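Local coordinates for endo-beta-mannanase (Opitutaceae bacterium TAV5, PDB 7BOB), which probably releases mannose units from the ends of beta-1,4-linked manno-oligosaccharides as a homotrimeric glycoside hydrolase family 5 exo-beta-1,4-mannosidase, at residues 24-32 and 324-332; 295-304 and 350-358. All coordinates share one frame; numbering follows the deposited sequence.

Interaction 1 (24-32 and 324-332)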
loop_
_atom_site.group_PDB
_atom_site.type_symbol
_atom_site.label_atom_id
_atom_site.label_comp_id
_atom_site.label_asym_id
_atom_site.label_seq_id
_atom_site.Cartn_x
_atom_site.Cartn_y
_atom_site.Cartn_z
ATOM N N TYR A 24 29.834 -11.039 19.480
ATOM C CA TYR A 24 30.214 -10.562 20.810
ATOM C C TYR A 24 29.908 -9.099 21.060
ATOM O O TYR A 24 30.320 -8.232 20.282
ATOM C CB TYR A 24 31.708 -10.756 21.080
ATOM C CG TYR A 24 32.085 -10.285 22.460
ATOM C CD1 TYR A 24 31.681 -10.985 23.593
ATOM C CD2 TYR A 24 32.829 -9.132 22.637
ATOM C CE1 TYR A 24 32.021 -10.561 24.857
ATOM C CE2 TYR A 24 33.177 -8.696 23.896
ATOM C CZ TYR A 24 32.773 -9.409 25.002
ATOM O OH TYR A 24 33.140 -8.944 26.247
ATOM N N TRP A 25 29.254 -8.837 22.197
ATOM C CA TRP A 25 29.254 -7.562 22.924
ATOM C C TRP A 25 29.414 -7.905 24.401
ATOM O O TRP A 25 28.858 -8.906 24.860
ATOM C CB TRP A 25 27.968 -6.739 22.755
ATOM C CG TRP A 25 27.717 -6.151 21.410
ATOM C CD1 TRP A 25 26.736 -6.523 20.532
ATOM C CD2 TRP A 25 28.405 -5.055 20.801
ATOM N NE1 TRP A 25 26.791 -5.746 19.403
ATOM C CE2 TRP A 25 27.804 -4.834 19.540
ATOM C CE3 TRP A 25 29.480 -4.251 21.188
ATOM C CZ2 TRP A 25 28.236 -3.840 18.667
ATOM C CZ3 TRP A 25 29.908 -3.246 20.313
ATOM C CH2 TRP A 25 29.286 -3.053 19.071
ATOM N N PRO A 26 30.140 -7.100 25.177
ATOM C CA PRO A 26 30.194 -7.348 26.626
ATOM C C PRO A 26 28.813 -7.258 27.258
ATOM O O PRO A 26 27.949 -6.507 26.807
ATOM C CB PRO A 26 31.103 -6.227 27.149
ATOM C CG PRO A 26 31.746 -5.641 25.938
ATOM C CD PRO A 26 30.795 -5.837 24.815
ATOM N N ALA A 27 28.619 -8.032 28.332
ATOM C CA ALA A 27 27.362 -7.985 29.075
ATOM C C ALA A 27 27.063 -6.589 29.624
ATOM O O ALA A 27 25.906 -6.142 29.612
ATOM C CB ALA A 27 27.400 -8.970 30.234
ATOM N N SER A 28 28.082 -5.909 30.162
ATOM C CA SER A 28 27.826 -4.725 30.972
ATOM C C SER A 28 27.462 -3.499 30.142
ATOM O O SER A 28 26.817 -2.588 30.670
ATOM C CB SER A 28 29.042 -4.400 31.834
ATOM O OG SER A 28 30.123 -4.021 31.009
ATOM N N CYS A 29 27.836 -3.460 28.864
ATOM C CA CYS A 29 27.647 -2.256 28.065
ATOM C C CYS A 29 27.062 -2.494 26.681
ATOM O O CYS A 29 26.849 -1.515 25.960
ATOM C CB CYS A 29 28.998 -1.527 27.913
ATOM S SG CYS A 29 30.336 -2.613 27.279
ATOM N N GLY A 30 26.826 -3.747 26.272
ATOM C CA GLY A 30 26.352 -4.028 24.934
ATOM C C GLY A 30 27.067 -3.228 23.860
ATOM O O GLY A 30 28.300 -3.182 23.818
ATOM N N VAL A 31 26.279 -2.549 23.021
ATOM C CA VAL A 31 26.776 -1.843 21.847
ATOM C C VAL A 31 27.657 -0.649 22.170
ATOM O O VAL A 31 28.218 -0.054 21.245
ATOM C CB VAL A 31 25.609 -1.322 20.985
ATOM C CG1 VAL A 31 24.784 -2.463 20.459
ATOM C CG2 VAL A 31 24.747 -0.329 21.791
ATOM N N GLU A 32 27.746 -0.241 23.436
ATOM C CA GLU A 32 28.616 0.864 23.825
ATOM C C GLU A 32 30.043 0.405 24.139
ATOM O O GLU A 32 30.788 1.159 24.766
ATOM C CB GLU A 32 28.022 1.614 25.033
ATOM C CG GLU A 32 26.636 2.300 24.761
ATOM C CD GLU A 32 26.674 3.243 23.549
ATOM O OE1 GLU A 32 27.632 4.039 23.474
ATOM O OE2 GLU A 32 25.759 3.194 22.669
ATOM N N ALA A 324 22.671 -4.314 30.096
ATOM C CA ALA A 324 22.900 -2.890 29.923
ATOM C C ALA A 324 21.569 -2.170 29.688
ATOM O O ALA A 324 20.889 -2.444 28.685
ATOM C CB ALA A 324 23.848 -2.648 28.752
ATOM N N PRO A 325 21.151 -1.288 30.591
ATOM C CA PRO A 325 19.881 -0.549 30.393
ATOM C C PRO A 325 20.050 0.618 29.425
ATOM O O PRO A 325 20.037 1.778 29.789
ATOM C CB PRO A 325 19.547 -0.091 31.818
ATOM C CG PRO A 325 20.912 0.132 32.451
ATOM C CD PRO A 325 21.847 -0.893 31.830
ATOM N N LEU A 326 20.244 0.329 28.141
ATOM C CA LEU A 326 20.456 1.422 27.203
ATOM C C LEU A 326 20.017 0.999 25.807
ATOM O O LEU A 326 19.809 -0.187 25.524
ATOM C CB LEU A 326 21.913 1.885 27.213
ATOM C CG LEU A 326 22.991 0.813 27.051
ATOM C CD1 LEU A 326 23.122 0.458 25.586
ATOM C CD2 LEU A 326 24.347 1.303 27.624
ATOM N N HIS A 327 19.890 2.004 24.937
ATOM C CA HIS A 327 19.465 1.814 23.554
ATOM C C HIS A 327 20.395 0.822 22.856
ATOM O O HIS A 327 21.614 0.993 22.898
ATOM C CB HIS A 327 19.476 3.175 22.841
ATOM C CG HIS A 327 19.039 3.136 21.404
ATOM N ND1 HIS A 327 17.741 2.848 21.022
ATOM C CD2 HIS A 327 19.714 3.412 20.259
ATOM C CE1 HIS A 327 17.642 2.931 19.705
ATOM N NE2 HIS A 327 18.825 3.266 19.217
ATOM N N PRO A 328 19.866 -0.204 22.177
ATOM C CA PRO A 328 18.457 -0.457 21.873
ATOM C C PRO A 328 17.838 -1.584 22.716
ATOM O O PRO A 328 16.766 -2.095 22.360
ATOM C CB PRO A 328 18.525 -0.868 20.407
ATOM C CG PRO A 328 19.779 -1.761 20.378
ATOM C CD PRO A 328 20.745 -1.143 21.444
ATOM N N TYR A 329 18.500 -1.968 23.812
ATOM C CA TYR A 329 18.006 -3.042 24.672
ATOM C C TYR A 329 16.781 -2.640 25.483
ATOM O O TYR A 329 16.130 -3.529 26.051
ATOM C CB TYR A 329 19.112 -3.511 25.622
ATOM C CG TYR A 329 20.392 -3.841 24.892
ATOM C CD1 TYR A 329 20.510 -5.020 24.147
ATOM C CD2 TYR A 329 21.474 -2.970 24.921
ATOM C CE1 TYR A 329 21.678 -5.312 23.453
ATOM C CE2 TYR A 329 22.648 -3.264 24.225
ATOM C CZ TYR A 329 22.738 -4.432 23.495
ATOM O OH TYR A 329 23.884 -4.714 22.798
ATOM N N ILE A 330 16.463 -1.338 25.555
ATOM C CA ILE A 330 15.304 -0.859 26.305
ATOM C C ILE A 330 14.021 -1.089 25.519
ATOM O O ILE A 330 13.035 -1.609 26.053
ATOM C CB ILE A 330 15.472 0.629 26.660
ATOM C CG1 ILE A 330 16.558 0.818 27.736
ATOM C CG2 ILE A 330 14.128 1.254 27.068
ATOM C CD1 ILE A 330 17.018 2.316 27.902
ATOM N N LYS A 331 14.017 -0.711 24.237
ATOM C CA LYS A 331 12.835 -0.858 23.391
ATOM C C LYS A 331 12.642 -2.273 22.839
ATOM O O LYS A 331 11.521 -2.605 22.426
ATOM C CB LYS A 331 12.906 0.118 22.216
ATOM C CG LYS A 331 13.894 -0.306 21.140
ATOM C CD LYS A 331 13.884 0.637 19.959
ATOM C CE LYS A 331 14.425 -0.053 18.730
ATOM N NZ LYS A 331 14.575 0.907 17.609
ATOM N N ASN A 332 13.704 -3.106 22.783
ATOM C CA ASN A 332 13.604 -4.500 22.312
ATOM C C ASN A 332 14.315 -5.390 23.340
ATOM O O ASN A 332 15.384 -5.945 23.072
ATOM C CB ASN A 332 14.216 -4.675 20.912
ATOM C CG ASN A 332 13.313 -4.190 19.794
ATOM O OD1 ASN A 332 12.280 -3.560 20.033
ATOM N ND2 ASN A 332 13.705 -4.474 18.552
#
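Tyr329 pushes the hydroxyl end of its phenol against the turn at Gly30 and Val31, and this is the tightly packed end of the contact. Its OH lies 3.3 Å from Gly30 CA, 3.2 Å from Val31 N, which meets the ring edge near its plane, and 3.4 Å from Val31 CG1. The backbone of Gly30 has positive phi (44°), and a CB on it would run into Tyr329 CE2, so the ring fits only against a bare alpha carbon. In Val31, CG1 stands anti to the carbonyl carbon (chi1 -63°) and slides past the phenol, leaving CG2 to meet Pro328 CD at 4.1 Å and rest 3.6 Å from His327 O. Pro328, behind a cis peptide bond, lays its CD over one face of the Tyr329 ring, toward the rim. Buried Ala324 adds its CB, 3.5 Å from Ser28 O and close against Cys29. A leucine in place of Tyr329, lacking the phenol end, would probably leave a gap beside Gly30 and the CG1 methyl of Val31. Toward solvent the fit is looser: Leu326 CD2 touches the aliphatic CG of Glu32 at 3.8 Å, while the Glu32 carboxylate turns to a salt bridge with Arg62, and exposed Ser28 bonds through OG to Glu41. Beyond Tyr329 the carbonyl of Lys331 accepts a hydrogen bond from Asn479 of a neighbouring subunit. Both segments are loops following adjacent strands of the (beta/alpha)8 barrel typical of family 5: 24-32 leads from strand 20-23 into helix 33-36, loop 324-332 follows strand 311-316, and Met104 of strand 103-104 packs on Trp25 and Val31.

Interaction 2 (295-304 and 350-358)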
loop_
_atom_site.group_PDB
_atom_site.type_symbol
_atom_site.label_atom_id
_atom_site.label_comp_id
_atom_site.label_asym_id
_atom_site.label_seq_id
_atom_site.Cartn_x
_atom_site.Cartn_y
_atom_site.Cartn_z
ATOM N N THR A 295 14.960 -25.626 23.174
ATOM C CA THR A 295 16.107 -25.074 22.465
ATOM C C THR A 295 17.139 -26.158 22.188
ATOM O O THR A 295 17.784 -26.171 21.129
ATOM C CB THR A 295 16.711 -23.916 23.268
ATOM O OG1 THR A 295 17.129 -24.369 24.566
ATOM C CG2 THR A 295 15.656 -22.794 23.430
ATOM N N ASP A 296 17.271 -27.106 23.112
ATOM C CA ASP A 296 18.212 -28.211 22.930
ATOM C C ASP A 296 17.818 -29.080 21.732
ATOM O O ASP A 296 18.649 -29.381 20.862
ATOM C CB ASP A 296 18.277 -29.001 24.242
ATOM C CG ASP A 296 18.949 -30.323 24.106
ATOM O OD1 ASP A 296 20.139 -30.366 23.754
ATOM O OD2 ASP A 296 18.275 -31.325 24.373
ATOM N N ALA A 297 16.538 -29.452 21.646
ATOM C CA ALA A 297 16.084 -30.255 20.508
ATOM C C ALA A 297 16.177 -29.470 19.203
ATOM O O ALA A 297 16.541 -30.032 18.158
ATOM C CB ALA A 297 14.648 -30.737 20.732
ATOM N N TYR A 298 15.869 -28.163 19.248
ATOM C CA TYR A 298 15.975 -27.338 18.050
ATOM C C TYR A 298 17.399 -27.330 17.521
ATOM O O TYR A 298 17.634 -27.515 16.318
ATOM C CB TYR A 298 15.503 -25.910 18.358
ATOM C CG TYR A 298 15.757 -24.916 17.249
ATOM C CD1 TYR A 298 14.888 -24.819 16.165
ATOM C CD2 TYR A 298 16.847 -24.051 17.300
ATOM C CE1 TYR A 298 15.103 -23.903 15.148
ATOM C CE2 TYR A 298 17.067 -23.106 16.291
ATOM C CZ TYR A 298 16.197 -23.043 15.219
ATOM O OH TYR A 298 16.420 -22.129 14.212
ATOM N N LEU A 299 18.367 -27.109 18.412
ATOM C CA LEU A 299 19.751 -27.035 17.973
ATOM C C LEU A 299 20.208 -28.368 17.409
ATOM O O LEU A 299 20.895 -28.404 16.377
ATOM C CB LEU A 299 20.648 -26.588 19.125
ATOM C CG LEU A 299 20.404 -25.143 19.586
ATOM C CD1 LEU A 299 21.281 -24.807 20.769
ATOM C CD2 LEU A 299 20.618 -24.143 18.457
ATOM N N ARG A 300 19.794 -29.479 18.041
ATOM C CA ARG A 300 20.195 -30.790 17.541
ATOM C C ARG A 300 19.615 -31.074 16.167
ATOM O O ARG A 300 20.137 -31.943 15.458
ATOM C CB ARG A 300 19.800 -31.901 18.535
ATOM C CG ARG A 300 20.806 -31.955 19.700
ATOM C CD ARG A 300 20.197 -32.466 21.001
ATOM N NE ARG A 300 21.168 -32.336 22.085
ATOM C CZ ARG A 300 22.264 -33.092 22.205
ATOM N NH1 ARG A 300 22.518 -34.040 21.316
ATOM N NH2 ARG A 300 23.115 -32.894 23.207
ATOM N N ALA A 301 18.550 -30.371 15.769
ATOM C CA ALA A 301 18.077 -30.534 14.404
ATOM C C ALA A 301 18.778 -29.571 13.439
ATOM O O ALA A 301 19.300 -29.991 12.400
ATOM C CB ALA A 301 16.554 -30.343 14.346
ATOM N N ILE A 302 18.822 -28.280 13.760
ATOM C CA ILE A 302 19.191 -27.338 12.709
ATOM C C ILE A 302 20.685 -27.343 12.411
ATOM O O ILE A 302 21.077 -27.121 11.261
ATOM C CB ILE A 302 18.704 -25.924 13.054
ATOM C CG1 ILE A 302 19.342 -25.451 14.348
ATOM C CG2 ILE A 302 17.166 -25.889 13.112
ATOM C CD1 ILE A 302 19.941 -24.071 14.218
ATOM N N LEU A 303 21.545 -27.600 13.417
ATOM C CA LEU A 303 22.984 -27.532 13.165
ATOM C C LEU A 303 23.457 -28.636 12.225
ATOM O O LEU A 303 24.149 -28.320 11.240
ATOM C CB LEU A 303 23.751 -27.534 14.491
ATOM C CG LEU A 303 23.515 -26.264 15.311
ATOM C CD1 LEU A 303 24.234 -26.364 16.664
ATOM C CD2 LEU A 303 23.977 -25.025 14.523
ATOM N N PRO A 304 23.143 -29.927 12.443
ATOM C CA PRO A 304 23.538 -30.924 11.425
ATOM C C PRO A 304 22.894 -30.658 10.066
ATOM O O PRO A 304 23.558 -30.811 9.030
ATOM C CB PRO A 304 23.085 -32.266 12.036
ATOM C CG PRO A 304 22.914 -32.001 13.507
ATOM C CD PRO A 304 22.477 -30.554 13.604
ATOM N N GLY A 350 20.165 -25.851 28.201
ATOM C CA GLY A 350 19.463 -25.919 26.940
ATOM C C GLY A 350 20.330 -25.672 25.723
ATOM O O GLY A 350 19.978 -26.138 24.629
ATOM N N LEU A 351 21.465 -24.988 25.876
ATOM C CA LEU A 351 22.288 -24.590 24.739
ATOM C C LEU A 351 23.617 -25.342 24.640
ATOM O O LEU A 351 24.367 -25.120 23.675
ATOM C CB LEU A 351 22.539 -23.072 24.792
ATOM C CG LEU A 351 21.305 -22.154 24.997
ATOM C CD1 LEU A 351 21.679 -20.679 24.917
ATOM C CD2 LEU A 351 20.171 -22.474 24.018
ATOM N N GLU A 352 23.919 -26.240 25.594
ATOM C CA GLU A 352 25.212 -26.939 25.623
ATOM C C GLU A 352 25.518 -27.645 24.311
ATOM O O GLU A 352 26.690 -27.829 23.967
ATOM C CB GLU A 352 25.265 -27.973 26.764
ATOM C CG GLU A 352 24.547 -27.554 28.061
ATOM C CD GLU A 352 23.010 -27.673 27.949
ATOM O OE1 GLU A 352 22.523 -28.487 27.121
ATOM O OE2 GLU A 352 22.288 -26.941 28.666
ATOM N N TYR A 353 24.488 -28.016 23.547
ATOM C CA TYR A 353 24.749 -28.780 22.334
ATOM C C TYR A 353 25.589 -28.002 21.332
ATOM O O TYR A 353 26.374 -28.610 20.596
ATOM C CB TYR A 353 23.454 -29.214 21.653
ATOM C CG TYR A 353 23.757 -29.958 20.387
ATOM C CD1 TYR A 353 24.382 -31.214 20.436
ATOM C CD2 TYR A 353 23.470 -29.408 19.147
ATOM C CE1 TYR A 353 24.685 -31.913 19.283
ATOM C CE2 TYR A 353 23.763 -30.099 17.977
ATOM C CZ TYR A 353 24.378 -31.356 18.054
ATOM O OH TYR A 353 24.682 -32.059 16.906
ATOM N N PHE A 354 25.410 -26.675 21.239
ATOM C CA PHE A 354 26.290 -25.917 20.351
ATOM C C PHE A 354 27.759 -26.157 20.699
ATOM O O PHE A 354 28.603 -26.290 19.806
ATOM C CB PHE A 354 25.985 -24.420 20.403
ATOM C CG PHE A 354 26.884 -23.603 19.511
ATOM C CD1 PHE A 354 27.128 -24.010 18.203
ATOM C CD2 PHE A 354 27.515 -22.460 19.987
ATOM C CE1 PHE A 354 27.958 -23.284 17.374
ATOM C CE2 PHE A 354 28.359 -21.721 19.159
ATOM C CZ PHE A 354 28.582 -22.122 17.855
ATOM N N VAL A 355 28.084 -26.224 21.992
ATOM C CA VAL A 355 29.468 -26.473 22.384
ATOM C C VAL A 355 29.909 -27.843 21.892
ATOM O O VAL A 355 30.993 -27.995 21.318
ATOM C CB VAL A 355 29.641 -26.337 23.908
ATOM C CG1 VAL A 355 31.085 -26.693 24.319
ATOM C CG2 VAL A 355 29.291 -24.921 24.360
ATOM N N GLU A 356 29.049 -28.853 22.076
ATOM C CA GLU A 356 29.393 -30.209 21.656
ATOM C C GLU A 356 29.511 -30.272 20.140
ATOM O O GLU A 356 30.455 -30.870 19.602
ATOM C CB GLU A 356 28.347 -31.202 22.189
ATOM C CG GLU A 356 28.510 -32.659 21.728
ATOM C CD GLU A 356 27.220 -33.481 21.855
ATOM O OE1 GLU A 356 26.383 -33.151 22.734
ATOM O OE2 GLU A 356 27.026 -34.444 21.062
ATOM N N PHE A 357 28.587 -29.606 19.435
ATOM C CA PHE A 357 28.614 -29.614 17.977
ATOM C C PHE A 357 29.850 -28.893 17.444
ATOM O O PHE A 357 30.449 -29.324 16.451
ATOM C CB PHE A 357 27.321 -28.981 17.428
ATOM C CG PHE A 357 27.320 -28.784 15.933
ATOM C CD1 PHE A 357 26.802 -29.761 15.092
ATOM C CD2 PHE A 357 27.823 -27.607 15.364
ATOM C CE1 PHE A 357 26.790 -29.573 13.703
ATOM C CE2 PHE A 357 27.818 -27.410 13.980
ATOM C CZ PHE A 357 27.304 -28.398 13.150
ATOM N N ALA A 358 30.231 -27.775 18.068
ATOM C CA ALA A 358 31.410 -27.067 17.591
ATOM C C ALA A 358 32.664 -27.912 17.775
ATOM O O ALA A 358 33.540 -27.935 16.902
ATOM C CB ALA A 358 31.574 -25.737 18.316
HETATM O O HOH W 1 21.669 -28.082 23.945
#
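Tyr353 extends its ring from helix 352-358 with CG opposite the backbone N (chi1 178°), and Arg300 keeps CG beside its own N, which brings the arginine chain across the phenol. Arg300 CG stands over the Tyr353 ring centre, 3.5 Å from the centroid, in a CH-pi contact; farther along, the guanidinium, tilted 41° to the ring, sets one face over Tyr353 CD1, with CZ 3.3 Å from that atom. Phe357 CB lies on the opposite ring face. Tyr353 is thus a knob in a hole formed by Leu299, Arg300, Leu303 and Pro304. Asp296 grips the guanidinium through NE, which bonds in its plane to Asp296 OD1 at 2.8 Å, and Glu356 adds a weak, long salt bridge, 3.3 Å from Arg300 NH2 to Glu356 OE1. Water 1 joins Asp296 OD1, Gly350 O and Tyr353 N, tying the helix start to the other helix. Deeper in, Leu303 CB stands over the centre of the Phe357 ring, 3.7 Å from its centroid, and Leu299 CD1 meets Leu351 CD2 at 4.2 Å. The two helical segments run roughly parallel, crossing at -28° with axes 9.4 Å apart, as adjacent outer helices of the barrel do. Inward they rest on its strands: Leu299 and Leu303 touch Phe282 of strand 277-282, and Phe354 and Phe357 meet Tyr314 of strand 311-316.

How the interactions relate
Interactions 1 and 2 lie in different parts of one (beta/alpha)8 barrel: loops at the C-terminal ends of its strands, and its outer helices. Their centres are about 26 Å apart and their nearest atoms about 11 Å, so neither touches the other. Their segments alternate, the chain order being 24-32, 295-304, 324-332 and 350-358; helix 292-309 leads into strand 311-316, then loop 324-332 and helix 352-364. Interaction 1 thus links loops that follow the first and last barrel strands, on the side where family 5 enzymes place their active site, while interaction 2 pairs the last two outer helices. A neighbouring subunit reaches loop 324-332, but no other chain of the trimer touches interaction 2.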